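Side-chain contacts in N-terminal acetyltransferase B complex subunit NAT3 (Candida albicans, PDB 5K04), which acetylates protein N-terminal amino groups with acetyl-coenzyme A, probably as the catalytic subunit of the NatB complex: residues B[17-22]-B[30-35]; B[42-47]-B[94-99]; B[46-49]-B[54-57]; B[107-112]-B[127-132]. One frame throughout, in Å; residues are numbered along the deposited sequence.

Contact 1: B[17-22]-B[30-35]; sequences PVNLDP and SFYSQY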
loop_
_atom_site.group_PDB
_atom_site.type_symbol
_atom_site.label_atom_id
_atom_site.label_comp_id
_atom_site.label_asym_id
_atom_site.label_seq_id
_atom_site.Cartn_x
_atom_site.Cartn_y
_atom_site.Cartn_z
ATOM N N PRO B 17 -10.879 0.971 -3.257
ATOM C CA PRO B 17 -12.260 1.088 -3.760
ATOM C C PRO B 17 -13.300 0.749 -2.704
ATOM O O PRO B 17 -14.386 1.345 -2.666
ATOM C CB PRO B 17 -12.294 0.087 -4.924
ATOM C CG PRO B 17 -10.892 -0.003 -5.377
ATOM C CD PRO B 17 -10.048 0.124 -4.144
ATOM N N VAL B 18 -12.967 -0.181 -1.814
ATOM C CA VAL B 18 -13.846 -0.522 -0.707
ATOM C C VAL B 18 -13.615 0.410 0.483
ATOM O O VAL B 18 -14.564 0.978 1.034
ATOM C CB VAL B 18 -13.630 -1.997 -0.329
ATOM C CG1 VAL B 18 -14.375 -2.335 0.949
ATOM C CG2 VAL B 18 -14.094 -2.898 -1.463
ATOM N N ASN B 19 -12.361 0.589 0.893
ATOM C CA ASN B 19 -12.067 1.271 2.154
ATOM C C ASN B 19 -12.035 2.791 2.039
ATOM O O ASN B 19 -11.778 3.461 3.047
ATOM C CB ASN B 19 -10.748 0.752 2.723
ATOM C CG ASN B 19 -10.919 -0.578 3.471
ATOM O OD1 ASN B 19 -11.951 -1.249 3.349
ATOM N ND2 ASN B 19 -9.906 -0.954 4.252
ATOM N N LEU B 20 -12.302 3.348 0.855
ATOM C CA LEU B 20 -12.538 4.779 0.731
ATOM C C LEU B 20 -14.004 5.134 0.920
ATOM O O LEU B 20 -14.336 6.326 0.956
ATOM C CB LEU B 20 -12.060 5.301 -0.629
ATOM C CG LEU B 20 -10.546 5.446 -0.803
ATOM C CD1 LEU B 20 -10.145 5.792 -2.261
ATOM C CD2 LEU B 20 -10.022 6.498 0.153
ATOM N N ASP B 21 -14.870 4.125 1.024
ATOM C CA ASP B 21 -16.257 4.331 1.419
ATOM C C ASP B 21 -16.301 5.058 2.760
ATOM O O ASP B 21 -15.520 4.727 3.666
ATOM C CB ASP B 21 -16.980 2.982 1.522
ATOM C CG ASP B 21 -18.345 3.089 2.180
ATOM O OD1 ASP B 21 -18.414 3.071 3.422
ATOM O OD2 ASP B 21 -19.344 3.207 1.444
ATOM N N PRO B 22 -17.217 6.017 2.933
ATOM C CA PRO B 22 -17.194 6.888 4.119
ATOM C C PRO B 22 -17.678 6.236 5.404
ATOM O O PRO B 22 -17.642 6.889 6.453
ATOM C CB PRO B 22 -18.124 8.035 3.707
ATOM C CG PRO B 22 -19.137 7.369 2.795
ATOM C CD PRO B 22 -18.342 6.329 2.029
ATOM N N SER B 30 -1.889 -3.460 12.746
ATOM C CA SER B 30 -1.896 -4.424 13.842
ATOM C C SER B 30 -3.269 -5.055 14.042
ATOM O O SER B 30 -3.369 -6.213 14.458
ATOM C CB SER B 30 -1.447 -3.742 15.127
ATOM O OG SER B 30 -2.374 -2.728 15.490
ATOM N N PHE B 31 -4.330 -4.307 13.765
ATOM C CA PHE B 31 -5.684 -4.813 13.953
ATOM C C PHE B 31 -6.027 -5.865 12.894
ATOM O O PHE B 31 -6.517 -6.953 13.216
ATOM C CB PHE B 31 -6.648 -3.624 13.911
ATOM C CG PHE B 31 -8.057 -3.950 14.286
ATOM C CD1 PHE B 31 -8.403 -4.167 15.617
ATOM C CD2 PHE B 31 -9.059 -3.983 13.318
ATOM C CE1 PHE B 31 -9.722 -4.447 15.979
ATOM C CE2 PHE B 31 -10.386 -4.257 13.671
ATOM C CZ PHE B 31 -10.718 -4.490 15.004
ATOM N N TYR B 32 -5.778 -5.546 11.622
ATOM C CA TYR B 32 -5.938 -6.525 10.549
ATOM C C TYR B 32 -5.116 -7.774 10.803
ATOM O O TYR B 32 -5.612 -8.897 10.662
ATOM C CB TYR B 32 -5.520 -5.915 9.222
ATOM C CG TYR B 32 -6.464 -4.872 8.740
ATOM C CD1 TYR B 32 -7.790 -5.193 8.460
ATOM C CD2 TYR B 32 -6.036 -3.556 8.567
ATOM C CE1 TYR B 32 -8.662 -4.231 8.010
ATOM C CE2 TYR B 32 -6.889 -2.596 8.124
ATOM C CZ TYR B 32 -8.196 -2.923 7.837
ATOM O OH TYR B 32 -9.024 -1.930 7.384
ATOM N N SER B 33 -3.837 -7.592 11.130
ATOM C CA SER B 33 -2.945 -8.733 11.301
ATOM C C SER B 33 -3.347 -9.578 12.510
ATOM O O SER B 33 -3.159 -10.801 12.504
ATOM C CB SER B 33 -1.503 -8.245 11.442
ATOM O OG SER B 33 -1.351 -7.587 12.688
ATOM N N GLN B 34 -3.889 -8.937 13.546
ATOM C CA GLN B 34 -4.389 -9.654 14.717
ATOM C C GLN B 34 -5.513 -10.611 14.347
ATOM O O GLN B 34 -5.561 -11.745 14.834
ATOM C CB GLN B 34 -4.881 -8.656 15.782
ATOM C CG GLN B 34 -5.508 -9.323 17.008
ATOM C CD GLN B 34 -6.305 -8.370 17.921
ATOM O OE1 GLN B 34 -6.848 -7.351 17.487
ATOM N NE2 GLN B 34 -6.375 -8.723 19.197
ATOM N N TYR B 35 -6.454 -10.158 13.514
ATOM C CA TYR B 35 -7.525 -11.045 13.076
ATOM C C TYR B 35 -6.983 -12.187 12.231
ATOM O O TYR B 35 -7.428 -13.331 12.368
ATOM C CB TYR B 35 -8.582 -10.244 12.320
ATOM C CG TYR B 35 -9.559 -9.593 13.274
ATOM C CD1 TYR B 35 -9.134 -8.625 14.180
ATOM C CD2 TYR B 35 -10.895 -9.956 13.285
ATOM C CE1 TYR B 35 -10.024 -8.026 15.069
ATOM C CE2 TYR B 35 -11.791 -9.371 14.162
ATOM C CZ TYR B 35 -11.350 -8.411 15.047
ATOM O OH TYR B 35 -12.230 -7.849 15.922
#
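The amide nitrogen ND2 of Asn-19 donates to Asn-26 OD1 and also stands 3.4 Å from Tyr-32 OH, while the other end of the same carboxamide, OD1, is hydrogen-bonded to the hydroxyl of Tyr-57. This small, buried meeting joins helices 16-19 and 29-38, the two that precede the body of the sheet in this GNAT fold; in relatives the loop linking such helices helps line the peptide-binding side of the active site, and the same is probable here. The side chains approach from opposite directions. In Tyr-32, CG lies beside the backbone N and opposite the carbonyl carbon (chi1 -70°), which sends the phenol outward from helix 29-38 to Asn-19. Amide and ring planes are only 21° apart, and ND2 comes to the ring obliquely. With both ends of its amide bonded, Asn-19 has little freedom to flip. Nearby, Asp-21 touches coenzyme A and makes a salt bridge to Arg-85, and the partner subunit packs Ile-437 on Leu-20. The phenol is tied as well, since Tyr-32 OH accepts the N-H of Phe-27.

Contact 2: B[42-47]-B[94-99]; sequences LFYKSV and CLELEN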
loop_
_atom_site.group_PDB
_atom_site.type_symbol
_atom_site.label_atom_id
_atom_site.label_comp_id
_atom_site.label_asym_id
_atom_site.label_seq_id
_atom_site.Cartn_x
_atom_site.Cartn_y
_atom_site.Cartn_z
ATOM N N LEU B 42 -11.803 -16.502 9.617
ATOM C CA LEU B 42 -12.935 -15.595 9.757
ATOM C C LEU B 42 -12.638 -14.243 9.128
ATOM O O LEU B 42 -13.327 -13.254 9.399
ATOM C CB LEU B 42 -13.319 -15.445 11.234
ATOM C CG LEU B 42 -13.519 -16.751 12.043
ATOM C CD1 LEU B 42 -14.263 -16.503 13.353
ATOM C CD2 LEU B 42 -14.239 -17.823 11.243
ATOM N N PHE B 43 -11.620 -14.196 8.285
ATOM C CA PHE B 43 -11.219 -12.992 7.567
ATOM C C PHE B 43 -11.068 -13.447 6.115
ATOM O O PHE B 43 -10.034 -13.989 5.699
ATOM C CB PHE B 43 -9.935 -12.393 8.156
ATOM C CG PHE B 43 -9.663 -10.961 7.734
ATOM C CD1 PHE B 43 -10.386 -10.362 6.710
ATOM C CD2 PHE B 43 -8.657 -10.225 8.363
ATOM C CE1 PHE B 43 -10.126 -9.060 6.318
ATOM C CE2 PHE B 43 -8.389 -8.914 7.984
ATOM C CZ PHE B 43 -9.133 -8.330 6.957
ATOM N N TYR B 44 -12.136 -13.259 5.356
ATOM C CA TYR B 44 -12.181 -13.675 3.968
ATOM C C TYR B 44 -12.804 -12.565 3.138
ATOM O O TYR B 44 -13.487 -11.669 3.647
ATOM C CB TYR B 44 -12.964 -14.986 3.778
ATOM C CG TYR B 44 -14.296 -15.004 4.484
ATOM C CD1 TYR B 44 -15.451 -14.537 3.860
ATOM C CD2 TYR B 44 -14.407 -15.492 5.774
ATOM C CE1 TYR B 44 -16.695 -14.569 4.519
ATOM C CE2 TYR B 44 -15.639 -15.519 6.446
ATOM C CZ TYR B 44 -16.771 -15.056 5.816
ATOM O OH TYR B 44 -17.968 -15.069 6.491
ATOM N N LYS B 45 -12.561 -12.660 1.841
ATOM C CA LYS B 45 -12.933 -11.631 0.899
ATOM C C LYS B 45 -13.769 -12.241 -0.215
ATOM O O LYS B 45 -13.651 -13.429 -0.547
ATOM C CB LYS B 45 -11.693 -10.949 0.304
ATOM C CG LYS B 45 -10.760 -11.904 -0.461
ATOM C CD LYS B 45 -9.693 -11.132 -1.235
ATOM C CE LYS B 45 -8.753 -12.052 -2.000
ATOM N NZ LYS B 45 -7.674 -11.226 -2.643
ATOM N N SER B 46 -14.635 -11.405 -0.770
ATOM C CA SER B 46 -15.335 -11.735 -1.993
ATOM C C SER B 46 -14.538 -11.176 -3.158
ATOM O O SER B 46 -13.837 -10.169 -3.027
ATOM C CB SER B 46 -16.763 -11.178 -1.996
ATOM O OG SER B 46 -16.787 -9.764 -1.812
ATOM N N VAL B 47 -14.667 -11.843 -4.301
ATOM C CA VAL B 47 -13.854 -11.594 -5.485
ATOM C C VAL B 47 -14.736 -11.827 -6.704
ATOM O O VAL B 47 -15.622 -12.687 -6.689
ATOM C CB VAL B 47 -12.599 -12.501 -5.424
ATOM C CG1 VAL B 47 -12.170 -12.960 -6.754
ATOM C CG2 VAL B 47 -11.448 -11.806 -4.653
ATOM N N CYS B 94 -21.994 -12.618 5.421
ATOM C CA CYS B 94 -22.450 -12.904 6.778
ATOM C C CYS B 94 -22.916 -14.359 6.913
ATOM O O CYS B 94 -22.608 -15.030 7.908
ATOM C CB CYS B 94 -23.559 -11.906 7.176
ATOM S SG CYS B 94 -23.112 -10.184 7.246
ATOM N N LEU B 95 -23.612 -14.880 5.894
ATOM C CA LEU B 95 -24.123 -16.250 5.945
ATOM C C LEU B 95 -23.014 -17.304 5.829
ATOM O O LEU B 95 -23.141 -18.397 6.386
ATOM C CB LEU B 95 -25.154 -16.439 4.843
ATOM C CG LEU B 95 -26.537 -15.848 5.095
ATOM C CD1 LEU B 95 -27.469 -16.217 3.939
ATOM C CD2 LEU B 95 -27.102 -16.346 6.425
ATOM N N GLU B 96 -21.923 -16.992 5.125
ATOM C CA GLU B 96 -20.793 -17.915 5.000
ATOM C C GLU B 96 -20.155 -18.248 6.356
ATOM O O GLU B 96 -19.561 -19.321 6.512
ATOM C CB GLU B 96 -19.751 -17.307 4.051
ATOM C CG GLU B 96 -18.361 -17.964 4.057
ATOM C CD GLU B 96 -18.326 -19.386 3.495
ATOM O OE1 GLU B 96 -17.266 -20.042 3.630
ATOM O OE2 GLU B 96 -19.336 -19.848 2.913
ATOM N N LEU B 97 -20.242 -17.335 7.333
ATOM C CA LEU B 97 -19.760 -17.630 8.682
ATOM C C LEU B 97 -20.391 -18.907 9.226
ATOM O O LEU B 97 -19.714 -19.729 9.853
ATOM C CB LEU B 97 -20.066 -16.459 9.613
ATOM C CG LEU B 97 -19.231 -15.201 9.405
ATOM C CD1 LEU B 97 -19.818 -14.037 10.185
ATOM C CD2 LEU B 97 -17.817 -15.463 9.847
ATOM N N GLU B 98 -21.688 -19.094 8.976
ATOM C CA GLU B 98 -22.430 -20.218 9.519
ATOM C C GLU B 98 -21.990 -21.548 8.917
ATOM O O GLU B 98 -22.364 -22.597 9.449
ATOM C CB GLU B 98 -23.931 -19.964 9.306
ATOM C CG GLU B 98 -24.400 -18.627 9.923
ATOM C CD GLU B 98 -25.858 -18.274 9.603
ATOM O OE1 GLU B 98 -26.651 -19.190 9.280
ATOM O OE2 GLU B 98 -26.211 -17.075 9.674
ATOM N N ASN B 99 -21.205 -21.519 7.826
ATOM C CA ASN B 99 -20.605 -22.705 7.215
ATOM C C ASN B 99 -19.281 -23.122 7.845
ATOM O O ASN B 99 -18.854 -24.269 7.656
ATOM C CB ASN B 99 -20.362 -22.463 5.723
ATOM C CG ASN B 99 -21.654 -22.321 4.937
ATOM O OD1 ASN B 99 -22.732 -22.726 5.402
ATOM N ND2 ASN B 99 -21.552 -21.758 3.731
#
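Tyr-44 leaves the extended strand 43-47 with its side chain directed at the chain around Glu-96 and Leu-97, where residues 97-99 keep helical angles with bonds three residues back, such as Asn-99 N to Glu-96 O at 3.0 Å. Two side chains meet the phenol. Glu-96 presents its aliphatic part, with CG 3.8 Å from Tyr-44 CZ and oblique to the ring; Leu-97 CD2 sits at the ring edge, 4.0 Å from Tyr-44 CE2. The packing tightens at the hydroxyl, with Leu-97 CG 3.2 Å from Tyr-44 OH. Glu-96 turns its charge aside: CG is opposite the backbone N (chi1 166°), a bend at chi2 (68°) follows, and the carboxylate plane ends up nearly perpendicular to the ring. Its OE2 takes the N-H of Asn-99 ND2 at 3.0 Å, from well above the carboxylate plane. That amide also bonds Lys-244 O of the partner subunit, whose Phe-245 packs on Glu-96. In the GNAT fold the contact of Tyr-44 with Glu-96 and Leu-97 joins a strand of the sheet to the helix whose start binds coenzyme A. Tyr-44 OH donates to the carbonyl of Leu-93, one turn before Leu-97. The chemistry is therefore divided: carbon packing carries the contact, and a backbone carbonyl satisfies the one polar atom that the tyrosine buries in it.

Contact 3: B[46-49]-B[54-57]; sequences SVET and ASGY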
loop_
_atom_site.group_PDB
_atom_site.type_symbol
_atom_site.label_atom_id
_atom_site.label_comp_id
_atom_site.label_asym_id
_atom_site.label_seq_id
_atom_site.Cartn_x
_atom_site.Cartn_y
_atom_site.Cartn_z
ATOM N N SER B 46 -14.635 -11.405 -0.770
ATOM C CA SER B 46 -15.335 -11.735 -1.993
ATOM C C SER B 46 -14.538 -11.176 -3.158
ATOM O O SER B 46 -13.837 -10.169 -3.027
ATOM C CB SER B 46 -16.763 -11.178 -1.996
ATOM O OG SER B 46 -16.787 -9.764 -1.812
ATOM N N VAL B 47 -14.667 -11.843 -4.301
ATOM C CA VAL B 47 -13.854 -11.594 -5.485
ATOM C C VAL B 47 -14.736 -11.827 -6.704
ATOM O O VAL B 47 -15.622 -12.687 -6.689
ATOM C CB VAL B 47 -12.599 -12.501 -5.424
ATOM C CG1 VAL B 47 -12.170 -12.960 -6.754
ATOM C CG2 VAL B 47 -11.448 -11.806 -4.653
ATOM N N GLU B 48 -14.516 -11.037 -7.749
ATOM C CA GLU B 48 -15.385 -11.053 -8.913
ATOM C C GLU B 48 -14.603 -11.281 -10.201
ATOM O O GLU B 48 -13.459 -10.847 -10.354
ATOM C CB GLU B 48 -16.184 -9.740 -9.061
ATOM C CG GLU B 48 -16.956 -9.320 -7.847
ATOM C CD GLU B 48 -18.025 -10.325 -7.438
ATOM O OE1 GLU B 48 -18.316 -10.400 -6.221
ATOM O OE2 GLU B 48 -18.579 -11.007 -8.325
ATOM N N THR B 49 -15.259 -11.966 -11.123
ATOM C CA THR B 49 -14.866 -11.953 -12.520
ATOM C C THR B 49 -15.130 -10.780 -13.454
ATOM O O THR B 49 -16.221 -10.197 -13.421
ATOM C CB THR B 49 -15.876 -12.743 -13.335
ATOM O OG1 THR B 49 -17.183 -12.186 -13.104
ATOM C CG2 THR B 49 -15.870 -14.178 -12.887
ATOM N N ALA B 54 -11.193 -7.519 -5.244
ATOM C CA ALA B 54 -11.984 -7.705 -4.039
ATOM C C ALA B 54 -13.242 -6.847 -4.116
ATOM O O ALA B 54 -13.166 -5.624 -4.272
ATOM C CB ALA B 54 -11.162 -7.356 -2.798
ATOM N N SER B 55 -14.399 -7.501 -4.033
ATOM C CA SER B 55 -15.688 -6.833 -4.019
ATOM C C SER B 55 -16.205 -6.586 -2.603
ATOM O O SER B 55 -17.166 -5.825 -2.433
ATOM C CB SER B 55 -16.699 -7.671 -4.805
ATOM O OG SER B 55 -16.678 -9.011 -4.348
ATOM N N GLY B 56 -15.591 -7.210 -1.598
ATOM C CA GLY B 56 -15.966 -7.016 -0.211
ATOM C C GLY B 56 -15.171 -7.950 0.676
ATOM O O GLY B 56 -14.420 -8.804 0.202
ATOM N N TYR B 57 -15.348 -7.776 1.988
ATOM C CA TYR B 57 -14.705 -8.679 2.928
ATOM C C TYR B 57 -15.489 -8.745 4.230
ATOM O O TYR B 57 -16.329 -7.891 4.528
ATOM C CB TYR B 57 -13.237 -8.295 3.207
ATOM C CG TYR B 57 -12.990 -6.882 3.730
ATOM C CD1 TYR B 57 -13.060 -6.585 5.087
ATOM C CD2 TYR B 57 -12.640 -5.859 2.854
ATOM C CE1 TYR B 57 -12.815 -5.295 5.553
ATOM C CE2 TYR B 57 -12.397 -4.583 3.292
ATOM C CZ TYR B 57 -12.479 -4.295 4.641
ATOM O OH TYR B 57 -12.226 -3.005 5.045
#
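Ser-46 meets Gly-56 through its backbone and Ser-55 through its hydroxyl. Its N-H goes to Gly-56 O (2.8 Å, 156° at the hydrogen), and its carbonyl oxygen receives Ser-55 N at 2.9 Å. Ser-46 O gains a second, weaker partner in the CA-H of Ala-54, whose CA is 3.2 Å away. At the hydroxyl, the proton of Ser-46 OG has two acceptors within reach: Ser-55 OG at 2.6 Å, and Gly-56 O at 3.3 Å, a weak bond at most. Ser-55 OG donates to Glu-48 OE1 at 2.8 Å, using the anti lone pair of the carboxylate. These bonds lie across the antiparallel hairpin of strands 43-48 and 53-65 in the GNAT sheet, at a beta bulge: Ser-46 and Gly-56 are a hydrogen-bonded pair, yet Val-47 faces Ala-54 in a non-hydrogen-bonded one. The extra residue, Ser-55, thus turns its side chain toward the neighbouring strand. Glu-48 reaches it by folding back, with CG beside the backbone N (chi1 -53°) and a further bend at chi2 (-62°), which lays its CG against Ser-55 CB. Leu-89 of helix 89-96 covers Ser-46, Glu-48 and Ser-55. Val-47 and Ala-54 point to the other face of the sheet, where Val-47 CG2 is 4.2 Å from Ala-54 CA. The second carboxylate oxygen, Glu-48 OE2, makes a salt bridge to Arg-277 of the partner subunit and accepts a weak bond from Thr-2 N.

Contact 4: B[107-112]-B[127-132]; sequences LFIDLF and LGYSVF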
loop_
_atom_site.group_PDB
_atom_site.type_symbol
_atom_site.label_atom_id
_atom_site.label_comp_id
_atom_site.label_asym_id
_atom_site.label_seq_id
_atom_site.Cartn_x
_atom_site.Cartn_y
_atom_site.Cartn_z
ATOM N N LEU B 107 -22.087 -20.624 20.105
ATOM C CA LEU B 107 -23.494 -20.662 20.462
ATOM C C LEU B 107 -24.330 -19.730 19.595
ATOM O O LEU B 107 -25.457 -20.076 19.212
ATOM C CB LEU B 107 -23.665 -20.292 21.936
ATOM C CG LEU B 107 -23.252 -21.256 23.052
ATOM C CD1 LEU B 107 -23.772 -20.713 24.369
ATOM C CD2 LEU B 107 -23.771 -22.681 22.815
ATOM N N PHE B 108 -23.802 -18.544 19.295
ATOM C CA PHE B 108 -24.511 -17.561 18.494
ATOM C C PHE B 108 -23.498 -16.675 17.797
ATOM O O PHE B 108 -22.302 -16.709 18.095
ATOM C CB PHE B 108 -25.467 -16.720 19.348
ATOM C CG PHE B 108 -24.789 -15.951 20.446
ATOM C CD1 PHE B 108 -24.274 -14.683 20.207
ATOM C CD2 PHE B 108 -24.673 -16.493 21.721
ATOM C CE1 PHE B 108 -23.644 -13.969 21.218
ATOM C CE2 PHE B 108 -24.046 -15.783 22.742
ATOM C CZ PHE B 108 -23.532 -14.516 22.487
ATOM N N ILE B 109 -24.004 -15.875 16.857
ATOM C CA ILE B 109 -23.252 -14.793 16.235
ATOM C C ILE B 109 -23.877 -13.481 16.690
ATOM O O ILE B 109 -25.105 -13.330 16.673
ATOM C CB ILE B 109 -23.246 -14.904 14.701
ATOM C CG1 ILE B 109 -22.932 -16.343 14.260
ATOM C CG2 ILE B 109 -22.224 -13.932 14.105
ATOM C CD1 ILE B 109 -22.908 -16.544 12.735
ATOM N N ASP B 110 -23.039 -12.551 17.138
ATOM C CA ASP B 110 -23.498 -11.220 17.495
ATOM C C ASP B 110 -22.722 -10.172 16.696
ATOM O O ASP B 110 -21.771 -10.482 15.964
ATOM C CB ASP B 110 -23.379 -10.982 19.010
ATOM C CG ASP B 110 -21.998 -10.529 19.437
ATOM O OD1 ASP B 110 -20.997 -11.003 18.860
ATOM O OD2 ASP B 110 -21.912 -9.686 20.352
ATOM N N LEU B 111 -23.136 -8.919 16.869
ATOM C CA LEU B 111 -22.632 -7.786 16.114
ATOM C C LEU B 111 -23.210 -6.528 16.731
ATOM O O LEU B 111 -24.228 -6.562 17.429
ATOM C CB LEU B 111 -23.024 -7.863 14.638
ATOM C CG LEU B 111 -24.543 -7.949 14.456
ATOM C CD1 LEU B 111 -25.200 -6.580 14.210
ATOM C CD2 LEU B 111 -24.907 -8.909 13.365
ATOM N N PHE B 112 -22.574 -5.411 16.420
ATOM C CA PHE B 112 -23.028 -4.103 16.857
ATOM C C PHE B 112 -23.479 -3.314 15.645
ATOM O O PHE B 112 -22.746 -3.220 14.658
ATOM C CB PHE B 112 -21.923 -3.338 17.583
ATOM C CG PHE B 112 -21.463 -3.992 18.865
ATOM C CD1 PHE B 112 -22.373 -4.424 19.816
ATOM C CD2 PHE B 112 -20.118 -4.152 19.119
ATOM C CE1 PHE B 112 -21.955 -5.005 20.987
ATOM C CE2 PHE B 112 -19.684 -4.733 20.296
ATOM C CZ PHE B 112 -20.612 -5.165 21.233
ATOM N N LEU B 127 -31.442 -11.612 7.895
ATOM C CA LEU B 127 -30.565 -12.769 8.038
ATOM C C LEU B 127 -30.885 -13.623 9.260
ATOM O O LEU B 127 -30.198 -14.623 9.488
ATOM C CB LEU B 127 -29.113 -12.310 8.118
ATOM C CG LEU B 127 -28.575 -11.658 6.844
ATOM C CD1 LEU B 127 -27.110 -11.272 7.015
ATOM C CD2 LEU B 127 -28.753 -12.590 5.647
ATOM N N GLY B 128 -31.897 -13.257 10.049
ATOM C CA GLY B 128 -32.256 -13.991 11.246
ATOM C C GLY B 128 -31.760 -13.399 12.553
ATOM O O GLY B 128 -32.049 -13.972 13.614
ATOM N N TYR B 129 -31.018 -12.289 12.522
ATOM C CA TYR B 129 -30.568 -11.664 13.755
ATOM C C TYR B 129 -31.714 -10.885 14.378
ATOM O O TYR B 129 -32.603 -10.396 13.679
ATOM C CB TYR B 129 -29.387 -10.724 13.500
ATOM C CG TYR B 129 -28.122 -11.429 13.070
ATOM C CD1 TYR B 129 -27.985 -11.908 11.775
ATOM C CD2 TYR B 129 -27.060 -11.608 13.958
ATOM C CE1 TYR B 129 -26.836 -12.560 11.373
ATOM C CE2 TYR B 129 -25.899 -12.256 13.565
ATOM C CZ TYR B 129 -25.796 -12.729 12.265
ATOM O OH TYR B 129 -24.677 -13.397 11.844
ATOM N N SER B 130 -31.683 -10.763 15.710
ATOM C CA SER B 130 -32.641 -9.927 16.429
ATOM C C SER B 130 -31.910 -9.082 17.466
ATOM O O SER B 130 -30.870 -9.480 17.998
ATOM C CB SER B 130 -33.763 -10.759 17.109
ATOM O OG SER B 130 -33.234 -11.867 17.812
ATOM N N VAL B 131 -32.460 -7.897 17.729
ATOM C CA VAL B 131 -31.866 -7.000 18.712
ATOM C C VAL B 131 -31.935 -7.644 20.083
ATOM O O VAL B 131 -33.022 -7.952 20.588
ATOM C CB VAL B 131 -32.571 -5.642 18.723
ATOM C CG1 VAL B 131 -32.241 -4.926 20.014
ATOM C CG2 VAL B 131 -32.166 -4.788 17.508
ATOM N N PHE B 132 -30.772 -7.825 20.703
ATOM C CA PHE B 132 -30.640 -8.410 22.031
ATOM C C PHE B 132 -30.550 -7.356 23.131
ATOM O O PHE B 132 -31.188 -7.504 24.177
ATOM C CB PHE B 132 -29.403 -9.327 22.068
ATOM C CG PHE B 132 -29.159 -9.995 23.402
ATOM C CD1 PHE B 132 -29.939 -11.079 23.808
ATOM C CD2 PHE B 132 -28.124 -9.567 24.230
ATOM C CE1 PHE B 132 -29.712 -11.704 25.020
ATOM C CE2 PHE B 132 -27.890 -10.187 25.454
ATOM C CZ PHE B 132 -28.685 -11.257 25.852
#
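Over one face of the Tyr-129 ring lies a methyl of Leu-111, and in the plane of the ring, at its edge, sits CB of Leu-127. The methyl makes a CH-pi contact: Leu-111 CD2 is 3.8 Å from the centroid of the Tyr-129 ring and 28° off the normal, shifted so that it comes to 3.5 Å from Tyr-129 CE2. This is the C-terminal half of the GNAT fold, where strand 108-114, helix 118-126 and strand 130-135 form a beta-alpha-beta crossover whose two strands are kept apart by strand 156-162. Tyr-129 comes just after the Schellman motif that closes helix 118-126, where Gly-128 has positive phi (100°). Leu-111 holds CG between its backbone N and carbonyl carbon (chi1 57°), which brings CD2 over the ring; its side chain also meets Tyr-124, which binds coenzyme A, and has its nearest atom about 4 Å from a bound MES molecule. The carbonyl of Ile-109 meets the ring obliquely, its O 3.4 Å from Tyr-129 CE2. Ile-75 and Lys-161, from strands 70-80 and 156-162, add to the surroundings of the ring. At the far end, the branch methyl Ile-109 CG2 rests 3.4 Å from Tyr-129 OH.

In the fold
All four contacts are buried, but their chemistry changes with place. Contacts 2 and 3 share strand 43-48: contact 2 packs it under the helix with carbon, whereas contact 3 knits it to strand 53-65 with backbone and hydroxyl bonds. Contact 1 is a small polar meeting of helices beside the sheet; it reaches contact 3 through Asn-19 and Tyr-57, and contact 2 where Tyr-32 and Tyr-35 pack on Phe-43. Contact 4, without a hydrogen bond between its segments, lies across the chain's centre from contacts 1 and 3 and touches contact 2 through Cys-94 and Leu-127. The partner subunit borders contacts 1, 2 and 3 but not contact 4.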